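Local coordinates for protein 11S globulin (Wrightia tinctoria, PDB 5WXU) that probably serves as a hexameric seed storage protein and binds the plant hormone auxin (indole-3-acetic acid), at residues B[104-109]-B[158-163]; B[295-300]-B[316-321]; B[346-351]-B[391-396]. One frame throughout, in Å; residues are numbered along the deposited sequence.

Interaction 1: residues B[104-109]-B[158-163]; sequences IIVVQG and DVIALP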
loop_
_atom_site.group_PDB
_atom_site.type_symbol
_atom_site.label_atom_id
_atom_site.label_comp_id
_atom_site.label_asym_id
_atom_site.label_seq_id
_atom_site.Cartn_x
_atom_site.Cartn_y
_atom_site.Cartn_z
ATOM N N ILE B 104 11.056 8.845 -22.964
ATOM C CA ILE B 104 11.940 9.093 -24.145
ATOM C C ILE B 104 11.971 7.843 -24.990
ATOM O O ILE B 104 12.292 6.776 -24.489
ATOM C CB ILE B 104 13.339 9.446 -23.679
ATOM C CG1 ILE B 104 13.314 10.708 -22.842
ATOM C CG2 ILE B 104 14.251 9.729 -24.919
ATOM C CD1 ILE B 104 14.588 11.087 -22.159
ATOM N N ILE B 105 11.599 7.930 -26.269
ATOM C CA ILE B 105 11.673 6.810 -27.209
ATOM C C ILE B 105 12.924 7.008 -28.052
ATOM O O ILE B 105 13.104 8.057 -28.649
ATOM C CB ILE B 105 10.454 6.771 -28.108
ATOM C CG1 ILE B 105 9.224 6.459 -27.272
ATOM C CG2 ILE B 105 10.622 5.712 -29.198
ATOM C CD1 ILE B 105 8.034 7.059 -27.921
ATOM N N VAL B 106 13.806 6.050 -28.021
ATOM C CA VAL B 106 14.997 6.096 -28.872
ATOM C C VAL B 106 14.589 5.561 -30.225
ATOM O O VAL B 106 14.514 4.333 -30.451
ATOM C CB VAL B 106 16.187 5.348 -28.290
ATOM C CG1 VAL B 106 17.412 5.592 -29.224
ATOM C CG2 VAL B 106 16.434 5.803 -26.842
ATOM N N VAL B 107 14.419 6.501 -31.162
ATOM C CA VAL B 107 13.865 6.233 -32.504
ATOM C C VAL B 107 14.935 5.681 -33.440
ATOM O O VAL B 107 14.664 4.812 -34.281
ATOM C CB VAL B 107 13.257 7.541 -33.079
ATOM C CG1 VAL B 107 12.857 7.357 -34.533
ATOM C CG2 VAL B 107 11.999 7.911 -32.327
ATOM N N GLN B 108 16.163 6.132 -33.227
ATOM C CA GLN B 108 17.324 5.719 -34.000
ATOM C C GLN B 108 18.591 5.995 -33.223
ATOM O O GLN B 108 18.669 6.981 -32.527
ATOM C CB GLN B 108 17.359 6.514 -35.304
ATOM C CG GLN B 108 18.643 6.412 -36.116
ATOM C CD GLN B 108 18.605 7.331 -37.350
ATOM O OE1 GLN B 108 17.716 7.177 -38.196
ATOM N NE2 GLN B 108 19.574 8.267 -37.468
ATOM N N GLY B 109 19.591 5.145 -33.388
ATOM C CA GLY B 109 20.898 5.399 -32.898
ATOM C C GLY B 109 21.162 4.705 -31.610
ATOM O O GLY B 109 20.364 3.861 -31.182
ATOM N N ASP B 158 14.597 1.542 -27.165
ATOM C CA ASP B 158 14.496 1.891 -25.747
ATOM C C ASP B 158 13.429 2.916 -25.476
ATOM O O ASP B 158 13.256 3.880 -26.198
ATOM C CB ASP B 158 15.844 2.360 -25.182
ATOM C CG ASP B 158 16.821 1.257 -24.938
ATOM O OD1 ASP B 158 16.495 0.110 -25.031
ATOM O OD2 ASP B 158 17.995 1.525 -24.574
ATOM N N VAL B 159 12.691 2.704 -24.378
ATOM C CA VAL B 159 11.799 3.667 -23.879
ATOM C C VAL B 159 12.337 3.926 -22.508
ATOM O O VAL B 159 12.471 3.011 -21.697
ATOM C CB VAL B 159 10.362 3.173 -23.809
ATOM C CG1 VAL B 159 9.488 4.237 -23.213
ATOM C CG2 VAL B 159 9.839 2.841 -25.185
ATOM N N ILE B 160 12.601 5.192 -22.215
ATOM C CA ILE B 160 13.272 5.594 -20.977
ATOM C C ILE B 160 12.293 6.466 -20.191
ATOM O O ILE B 160 11.660 7.337 -20.752
ATOM C CB ILE B 160 14.516 6.483 -21.284
ATOM C CG1 ILE B 160 15.511 5.792 -22.228
ATOM C CG2 ILE B 160 15.261 6.946 -20.051
ATOM C CD1 ILE B 160 16.153 6.740 -23.235
ATOM N N ALA B 161 12.199 6.257 -18.894
ATOM C CA ALA B 161 11.258 6.927 -18.063
ATOM C C ALA B 161 11.956 7.732 -17.052
ATOM O O ALA B 161 12.725 7.161 -16.230
ATOM C CB ALA B 161 10.351 5.886 -17.349
ATOM N N LEU B 162 11.680 9.034 -17.005
ATOM C CA LEU B 162 12.343 9.904 -16.002
ATOM C C LEU B 162 11.386 10.792 -15.245
ATOM O O LEU B 162 10.507 11.412 -15.833
ATOM C CB LEU B 162 13.335 10.815 -16.726
ATOM C CG LEU B 162 14.548 10.115 -17.376
ATOM C CD1 LEU B 162 15.448 11.012 -18.207
ATOM C CD2 LEU B 162 15.382 9.443 -16.333
ATOM N N PRO B 163 11.549 10.921 -13.919
ATOM C CA PRO B 163 10.741 11.840 -13.161
ATOM C C PRO B 163 11.047 13.299 -13.450
ATOM O O PRO B 163 12.186 13.694 -13.854
ATOM C CB PRO B 163 11.096 11.507 -11.694
ATOM C CG PRO B 163 11.711 10.156 -11.780
ATOM C CD PRO B 163 12.421 10.121 -13.049
#
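Ile-104 and Ile-160 sit opposite each other as an antiparallel hydrogen-bonded pair and spend their backbone polar groups on one another. The N of Ile-104 donates to the O of Ile-160 at 2.7 Å, and the N of Ile-160 returns the bond to the O of Ile-104 at 2.8 Å. Further along, the N of Val-106 reaches the O of Asp-158 at 2.9 Å, nearly straight at 175°. The O of Ile-104 also receives a CA-H contact from the CA of Val-159 (3.2 Å), and the O of Asp-158 a similar one from the CA of Ile-105. Ile-105 and Val-159, a non-hydrogen-bonded pair, turn their own backbone groups outward, to Leu-181 and Glu-297 of the flanking strands. The buried carboxylate of Asp-158 is fully engaged beyond the two strands: OD2 forms a salt bridge with Lys-296 and accepts from the N of Arg-155, while OD1 takes the ND2 of Asn-298. These partners would be expected to favour its charged form.

Apolar groups meet on both faces. On one, CD1 of Ile-160 lies against CG2 of Val-106 at 3.7 Å and CG2 of Ile-104 at 3.9 Å; CG1 of Ile-160 stands anti to the carbonyl carbon (chi1 -56°), which carries the methyl across to strand 104-108. There CD1 of Ile-104 also meets CD1 of Leu-162 at 4.0 Å. On the other face, CG1 of Ile-105 and CG2 of Val-159 are 4.2 Å apart. Beyond the paired region, strand 102-108 is interrupted by a classic beta bulge, Val-107 and Gln-108 sharing Val-179 of strand 178-185 as their partner. With the strands running at 157° to each other, the arrangement is that of twisted antiparallel neighbours in the jelly-roll barrel of a cupin domain, here the N-terminal one.

Interaction 2: residues B[295-300]-B[316-321]; sequences IKENLL and STLNSY. With PO4 (phosphate ion), chain O.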
loop_
_atom_site.group_PDB
_atom_site.type_symbol
_atom_site.label_atom_id
_atom_site.label_comp_id
_atom_site.label_asym_id
_atom_site.label_seq_id
_atom_site.Cartn_x
_atom_site.Cartn_y
_atom_site.Cartn_z
ATOM N N ILE B 295 15.451 2.292 -15.441
ATOM C CA ILE B 295 14.898 3.487 -16.087
ATOM C C ILE B 295 14.314 3.196 -17.491
ATOM O O ILE B 295 13.528 3.991 -18.054
ATOM C CB ILE B 295 16.019 4.530 -16.192
ATOM C CG1 ILE B 295 16.330 5.163 -14.838
ATOM C CG2 ILE B 295 15.728 5.612 -17.181
ATOM C CD1 ILE B 295 15.139 5.642 -14.080
ATOM N N LYS B 296 14.691 2.072 -18.052
ATOM C CA LYS B 296 14.301 1.823 -19.432
ATOM C C LYS B 296 14.057 0.381 -19.744
ATOM O O LYS B 296 14.501 -0.498 -19.013
ATOM C CB LYS B 296 15.418 2.328 -20.357
ATOM C CG LYS B 296 16.690 1.564 -20.274
ATOM C CD LYS B 296 17.738 2.355 -21.038
ATOM C CE LYS B 296 19.006 1.600 -21.248
ATOM N NZ LYS B 296 18.841 0.401 -22.106
ATOM N N GLU B 297 13.406 0.167 -20.888
ATOM C CA GLU B 297 13.251 -1.148 -21.463
ATOM C C GLU B 297 13.194 -0.992 -22.977
ATOM O O GLU B 297 12.650 -0.026 -23.485
ATOM C CB GLU B 297 11.943 -1.705 -20.948
ATOM C CG GLU B 297 11.646 -3.148 -21.330
ATOM C CD GLU B 297 10.726 -3.859 -20.366
ATOM O OE1 GLU B 297 10.886 -3.675 -19.133
ATOM O OE2 GLU B 297 9.814 -4.599 -20.792
ATOM N N ASN B 298 13.722 -1.980 -23.656
ATOM C CA ASN B 298 13.706 -2.019 -25.122
ATOM C C ASN B 298 12.496 -2.782 -25.626
ATOM O O ASN B 298 12.189 -3.888 -25.170
ATOM C CB ASN B 298 15.028 -2.610 -25.652
ATOM C CG ASN B 298 15.201 -2.357 -27.105
ATOM O OD1 ASN B 298 14.565 -3.009 -27.923
ATOM N ND2 ASN B 298 16.075 -1.416 -27.443
ATOM N N LEU B 299 11.760 -2.169 -26.551
ATOM C CA LEU B 299 10.508 -2.755 -27.047
ATOM C C LEU B 299 10.682 -3.302 -28.480
ATOM O O LEU B 299 9.684 -3.738 -29.021
ATOM C CB LEU B 299 9.437 -1.737 -27.040
ATOM C CG LEU B 299 9.060 -1.199 -25.687
ATOM C CD1 LEU B 299 7.839 -0.332 -25.809
ATOM C CD2 LEU B 299 8.821 -2.367 -24.676
ATOM N N LEU B 300 11.901 -3.235 -29.029
ATOM C CA LEU B 300 12.046 -3.450 -30.471
ATOM C C LEU B 300 12.102 -4.870 -30.917
ATOM O O LEU B 300 11.649 -5.175 -32.059
ATOM C CB LEU B 300 13.302 -2.747 -31.000
ATOM C CG LEU B 300 13.506 -2.758 -32.492
ATOM C CD1 LEU B 300 12.249 -2.414 -33.265
ATOM C CD2 LEU B 300 14.595 -1.750 -32.755
ATOM N N SER B 316 3.851 -4.809 -28.114
ATOM C CA SER B 316 4.855 -4.981 -27.041
ATOM C C SER B 316 4.547 -3.844 -26.055
ATOM O O SER B 316 4.676 -2.644 -26.365
ATOM C CB SER B 316 6.275 -4.962 -27.546
ATOM O OG SER B 316 6.396 -5.896 -28.576
ATOM N N THR B 317 3.965 -4.265 -24.920
ATOM C CA THR B 317 3.454 -3.329 -23.879
ATOM C C THR B 317 4.517 -3.016 -22.804
ATOM O O THR B 317 5.434 -3.802 -22.536
ATOM C CB THR B 317 2.306 -3.948 -23.087
ATOM O OG1 THR B 317 2.842 -5.019 -22.256
ATOM C CG2 THR B 317 1.172 -4.338 -23.962
ATOM N N LEU B 318 4.438 -1.803 -22.254
ATOM C CA LEU B 318 5.431 -1.414 -21.285
ATOM C C LEU B 318 4.638 -0.704 -20.172
ATOM O O LEU B 318 4.167 0.440 -20.343
ATOM C CB LEU B 318 6.488 -0.481 -21.830
ATOM C CG LEU B 318 7.602 -0.050 -20.872
ATOM C CD1 LEU B 318 8.358 -1.296 -20.470
ATOM C CD2 LEU B 318 8.488 0.981 -21.530
ATOM N N ASN B 319 4.410 -1.398 -19.047
ATOM C CA ASN B 319 3.694 -0.783 -17.949
ATOM C C ASN B 319 4.386 -1.212 -16.632
ATOM O O ASN B 319 5.486 -1.777 -16.652
ATOM C CB ASN B 319 2.195 -1.246 -17.900
ATOM C CG ASN B 319 2.065 -2.752 -17.966
ATOM O OD1 ASN B 319 2.647 -3.519 -17.123
ATOM N ND2 ASN B 319 1.402 -3.213 -19.061
ATOM N N SER B 320 3.777 -0.800 -15.550
ATOM C CA SER B 320 4.367 -1.036 -14.237
ATOM C C SER B 320 4.465 -2.502 -13.799
ATOM O O SER B 320 5.117 -2.797 -12.839
ATOM C CB SER B 320 3.732 -0.155 -13.203
ATOM O OG SER B 320 2.343 -0.378 -13.135
ATOM N N TYR B 321 3.905 -3.424 -14.547
ATOM C CA TYR B 321 4.183 -4.843 -14.321
ATOM C C TYR B 321 5.511 -5.310 -14.939
ATOM O O TYR B 321 5.948 -6.451 -14.778
ATOM C CB TYR B 321 3.049 -5.711 -14.796
ATOM C CG TYR B 321 1.809 -5.577 -14.002
ATOM C CD1 TYR B 321 1.730 -6.090 -12.715
ATOM C CD2 TYR B 321 0.674 -5.064 -14.562
ATOM C CE1 TYR B 321 0.553 -6.002 -11.995
ATOM C CE2 TYR B 321 -0.507 -4.969 -13.856
ATOM C CZ TYR B 321 -0.563 -5.457 -12.580
ATOM O OH TYR B 321 -1.748 -5.359 -11.855
HETATM P P PO4 O . -4.545 -4.216 -13.642
HETATM O O1 PO4 O . -3.563 -3.883 -12.536
HETATM O O2 PO4 O . -4.186 -3.685 -14.989
HETATM O O3 PO4 O . -4.473 -5.747 -13.601
HETATM O O4 PO4 O . -5.893 -3.665 -13.185
#
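Leu-299 and Ser-316 bring the two backbones closest, CA to CA 6.1 Å; no hydrogen bond links the segments, and the contact is left mainly to side chains. CD1 of Leu-318 lies along the acidic chain of Glu-297, 3.5 Å from its CD, the two side chains running antiparallel alongside each other. Glu-297 reaches this far because CG stands anti to the backbone N (chi1 -174°) and the chain stays extended beyond it. The carboxylate is held by salt bridges, OE1 to Arg-294 and OE2 to Arg-304; the latter arginine also donates to the O of Thr-317 and so spans both segments. The Leu-299 side chain lies roughly perpendicular to that of Leu-318, its CD2 4.1 Å from CB of Leu-318, and Val-159 packs on both leucines. CB of Ser-316 approaches the O of Leu-299 at 3.9 Å, and that oxygen accepts a bond from NE of Arg-335.

Each segment carries an Asx turn. OD1 of Asn-298 accepts from the N of Leu-300 at 2.9 Å, the donor standing 38° above the carbonyl plane, whereas OD1 of Asn-319 uses an in-plane lone pair for the N of Tyr-321. The Tyr-321 OH is modelled as donating to O1 of a phosphate ion, probably from the crystallisation liquor, but at 2.4 Å the bond is doubtful; the ion is also hydrogen-bonded to Lys-415 of the same chain and to Thr-289 of a neighbouring subunit. A phenylalanine here, lacking the hydroxyl, would probably leave the phosphate less firmly held, with one partner fewer. Strand 296-298 edges the N-terminal cupin sheet and strand 313-318 belongs to the C-terminal barrel, a junction that fits the bicupin architecture of 11S globulins.

Interaction 3: residues B[346-351]-B[391-396]; sequences PEWNNN and NYVYLK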
loop_
_atom_site.group_PDB
_atom_site.type_symbol
_atom_site.label_atom_id
_atom_site.label_comp_id
_atom_site.label_asym_id
_atom_site.label_seq_id
_atom_site.Cartn_x
_atom_site.Cartn_y
_atom_site.Cartn_z
ATOM N N PRO B 346 -10.558 -2.346 -33.608
ATOM C CA PRO B 346 -11.183 -1.126 -33.162
ATOM C C PRO B 346 -11.392 -1.162 -31.633
ATOM O O PRO B 346 -11.737 -2.233 -31.059
ATOM C CB PRO B 346 -12.546 -1.136 -33.817
ATOM C CG PRO B 346 -12.672 -2.398 -34.523
ATOM C CD PRO B 346 -11.420 -3.125 -34.523
ATOM N N GLU B 347 -11.167 -0.023 -31.001
ATOM C CA GLU B 347 -11.133 0.006 -29.536
ATOM C C GLU B 347 -11.170 1.408 -29.025
ATOM O O GLU B 347 -11.223 2.333 -29.787
ATOM C CB GLU B 347 -9.822 -0.698 -28.994
ATOM C CG GLU B 347 -8.475 -0.002 -29.266
ATOM C CD GLU B 347 -7.237 -0.911 -29.194
ATOM O OE1 GLU B 347 -7.329 -2.155 -28.996
ATOM O OE2 GLU B 347 -6.132 -0.337 -29.336
ATOM N N TRP B 348 -11.133 1.528 -27.708
ATOM C CA TRP B 348 -10.947 2.820 -27.056
ATOM C C TRP B 348 -10.071 2.589 -25.836
ATOM O O TRP B 348 -10.034 1.456 -25.279
ATOM C CB TRP B 348 -12.230 3.471 -26.596
ATOM C CG TRP B 348 -13.062 2.795 -25.492
ATOM C CD1 TRP B 348 -13.006 3.017 -24.125
ATOM C CD2 TRP B 348 -14.104 1.860 -25.682
ATOM N NE1 TRP B 348 -13.925 2.236 -23.492
ATOM C CE2 TRP B 348 -14.621 1.527 -24.419
ATOM C CE3 TRP B 348 -14.642 1.240 -26.822
ATOM C CZ2 TRP B 348 -15.675 0.625 -24.252
ATOM C CZ3 TRP B 348 -15.729 0.384 -26.675
ATOM C CH2 TRP B 348 -16.212 0.055 -25.384
ATOM N N ASN B 349 -9.448 3.653 -25.437
ATOM C CA ASN B 349 -8.647 3.684 -24.203
ATOM C C ASN B 349 -9.588 4.027 -23.063
ATOM O O ASN B 349 -10.260 5.086 -23.053
ATOM C CB ASN B 349 -7.588 4.749 -24.325
ATOM C CG ASN B 349 -6.563 4.461 -25.406
ATOM O OD1 ASN B 349 -6.024 3.369 -25.489
ATOM N ND2 ASN B 349 -6.276 5.454 -26.216
ATOM N N ASN B 350 -9.638 3.173 -22.064
ATOM C CA ASN B 350 -10.615 3.408 -21.044
ATOM C C ASN B 350 -10.085 4.306 -19.895
ATOM O O ASN B 350 -10.876 4.971 -19.303
ATOM C CB ASN B 350 -11.284 2.101 -20.619
ATOM C CG ASN B 350 -10.288 1.033 -20.280
ATOM O OD1 ASN B 350 -10.279 -0.069 -20.864
ATOM N ND2 ASN B 350 -9.407 1.362 -19.337
ATOM N N ASN B 351 -8.771 4.415 -19.707
ATOM C CA ASN B 351 -8.231 5.139 -18.566
ATOM C C ASN B 351 -7.066 6.047 -18.886
ATOM O O ASN B 351 -6.205 6.242 -18.033
ATOM C CB ASN B 351 -7.829 4.112 -17.472
ATOM C CG ASN B 351 -6.773 3.118 -17.914
ATOM O OD1 ASN B 351 -6.340 3.132 -19.062
ATOM N ND2 ASN B 351 -6.301 2.273 -16.988
ATOM N N ASN B 391 -11.416 7.378 -24.342
ATOM C CA ASN B 391 -12.730 6.928 -24.689
ATOM C C ASN B 391 -13.079 7.205 -26.158
ATOM O O ASN B 391 -14.146 6.757 -26.576
ATOM C CB ASN B 391 -13.856 7.506 -23.800
ATOM C CG ASN B 391 -13.908 6.904 -22.412
ATOM O OD1 ASN B 391 -13.205 5.896 -22.072
ATOM N ND2 ASN B 391 -14.756 7.477 -21.580
ATOM N N TYR B 392 -12.236 7.923 -26.926
ATOM C CA TYR B 392 -12.545 8.048 -28.363
ATOM C C TYR B 392 -12.295 6.674 -29.009
ATOM O O TYR B 392 -11.301 6.006 -28.743
ATOM C CB TYR B 392 -11.634 9.092 -29.038
ATOM C CG TYR B 392 -12.073 10.525 -28.829
ATOM C CD1 TYR B 392 -12.095 11.122 -27.561
ATOM C CD2 TYR B 392 -12.322 11.355 -29.927
ATOM C CE1 TYR B 392 -12.500 12.440 -27.407
ATOM C CE2 TYR B 392 -12.679 12.665 -29.769
ATOM C CZ TYR B 392 -12.726 13.224 -28.526
ATOM O OH TYR B 392 -13.064 14.523 -28.395
ATOM N N VAL B 393 -13.186 6.268 -29.926
ATOM C CA VAL B 393 -13.049 4.991 -30.588
ATOM C C VAL B 393 -12.104 5.133 -31.769
ATOM O O VAL B 393 -12.130 6.155 -32.471
ATOM C CB VAL B 393 -14.404 4.442 -31.010
ATOM C CG1 VAL B 393 -14.273 3.148 -31.787
ATOM C CG2 VAL B 393 -15.195 4.152 -29.758
ATOM N N TYR B 394 -11.255 4.147 -31.978
ATOM C CA TYR B 394 -10.334 4.217 -33.131
ATOM C C TYR B 394 -10.006 2.917 -33.775
ATOM O O TYR B 394 -9.973 1.884 -33.108
ATOM C CB TYR B 394 -9.032 4.932 -32.774
ATOM C CG TYR B 394 -8.205 4.298 -31.667
ATOM C CD1 TYR B 394 -8.633 4.337 -30.363
ATOM C CD2 TYR B 394 -6.939 3.831 -31.905
ATOM C CE1 TYR B 394 -7.865 3.832 -29.354
ATOM C CE2 TYR B 394 -6.148 3.301 -30.890
ATOM C CZ TYR B 394 -6.630 3.311 -29.607
ATOM O OH TYR B 394 -5.878 2.826 -28.551
ATOM N N LEU B 395 -9.685 2.986 -35.063
ATOM C CA LEU B 395 -9.306 1.811 -35.883
ATOM C C LEU B 395 -8.059 2.152 -36.672
ATOM O O LEU B 395 -8.058 3.193 -37.277
ATOM C CB LEU B 395 -10.288 1.588 -37.048
ATOM C CG LEU B 395 -11.660 1.093 -36.761
ATOM C CD1 LEU B 395 -12.527 2.292 -36.468
ATOM C CD2 LEU B 395 -12.139 0.223 -37.934
ATOM N N LYS B 396 -7.110 1.241 -36.789
ATOM C CA LYS B 396 -5.882 1.435 -37.530
ATOM C C LYS B 396 -5.739 0.254 -38.499
ATOM O O LYS B 396 -6.021 -0.903 -38.136
ATOM C CB LYS B 396 -4.611 1.473 -36.605
ATOM C CG LYS B 396 -4.688 2.368 -35.355
ATOM C CD LYS B 396 -3.342 2.461 -34.559
ATOM C CE LYS B 396 -3.437 2.081 -33.073
ATOM N NZ LYS B 396 -2.934 3.171 -32.159
HETATM O O HOH W 1 -9.486 6.123 -26.706
#
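The backbone O of Glu-347 is approached by two groups of the facing strand: the N of Tyr-394 donates to it at 2.8 Å, and the CA of Val-393 adds a CA-H contact at 3.3 Å. The pair belongs to a strongly twisted antiparallel sheet of the C-terminal cupin barrel, and the N of Glu-347 completes it by donating to the O of Tyr-394 at 3.1 Å. Toward Asn-349 a water bridges the strands, accepting from the N of Asn-349 at 2.8 Å and donating to the O of Tyr-392 at 2.7 Å. Direct bonding resumes beyond it, where the N of Asn-391 reaches the O of Asn-349 at 2.9 Å.

As a bridged pair, Glu-347 and Tyr-394 share one face of the sheet; a chi1 of 60° in the tyrosine puts its CG between the backbone N and the carbonyl carbon, and the ring lies beside Glu-347. CG of Glu-347 sits over the Tyr-394 ring in a CH-pi contact, 28° off the ring normal. OD1 of Asn-349 lies beside the Tyr-394 hydroxyl and accepts from NZ of Lys-409. Elsewhere CB of Pro-346 packs on CG of Leu-395 at 3.8 Å.

The indole of Trp-348 lies at the subunit interface: its ring stacks on Tyr-97 of a neighbouring subunit, and NE1 donates to the O of Gly-165 there. Within the chain its CD1 comes to 3.5 Å from OD1 of Asn-391, the indole and amide planes standing at 88° to each other.

From the N terminus the three contacts follow in series, and none nests within or crosses another. Interaction 1 closes a loop of 48 residues inside the N-terminal cupin domain. Interaction 2 closes the shortest, 15 residues, where the chain leaves the first barrel's sheet and enters the second's. Interaction 3 then closes 39 residues within the C-terminal cupin domain. The first two touch, their centres about 10 Å apart, because strand 158-162 has strand 296-298 as its next neighbour in one sheet; interaction 2 thus couples the barrels. Interaction 3 stands apart, its centre about 21 Å from that of interaction 2, on a sheet that faces another subunit.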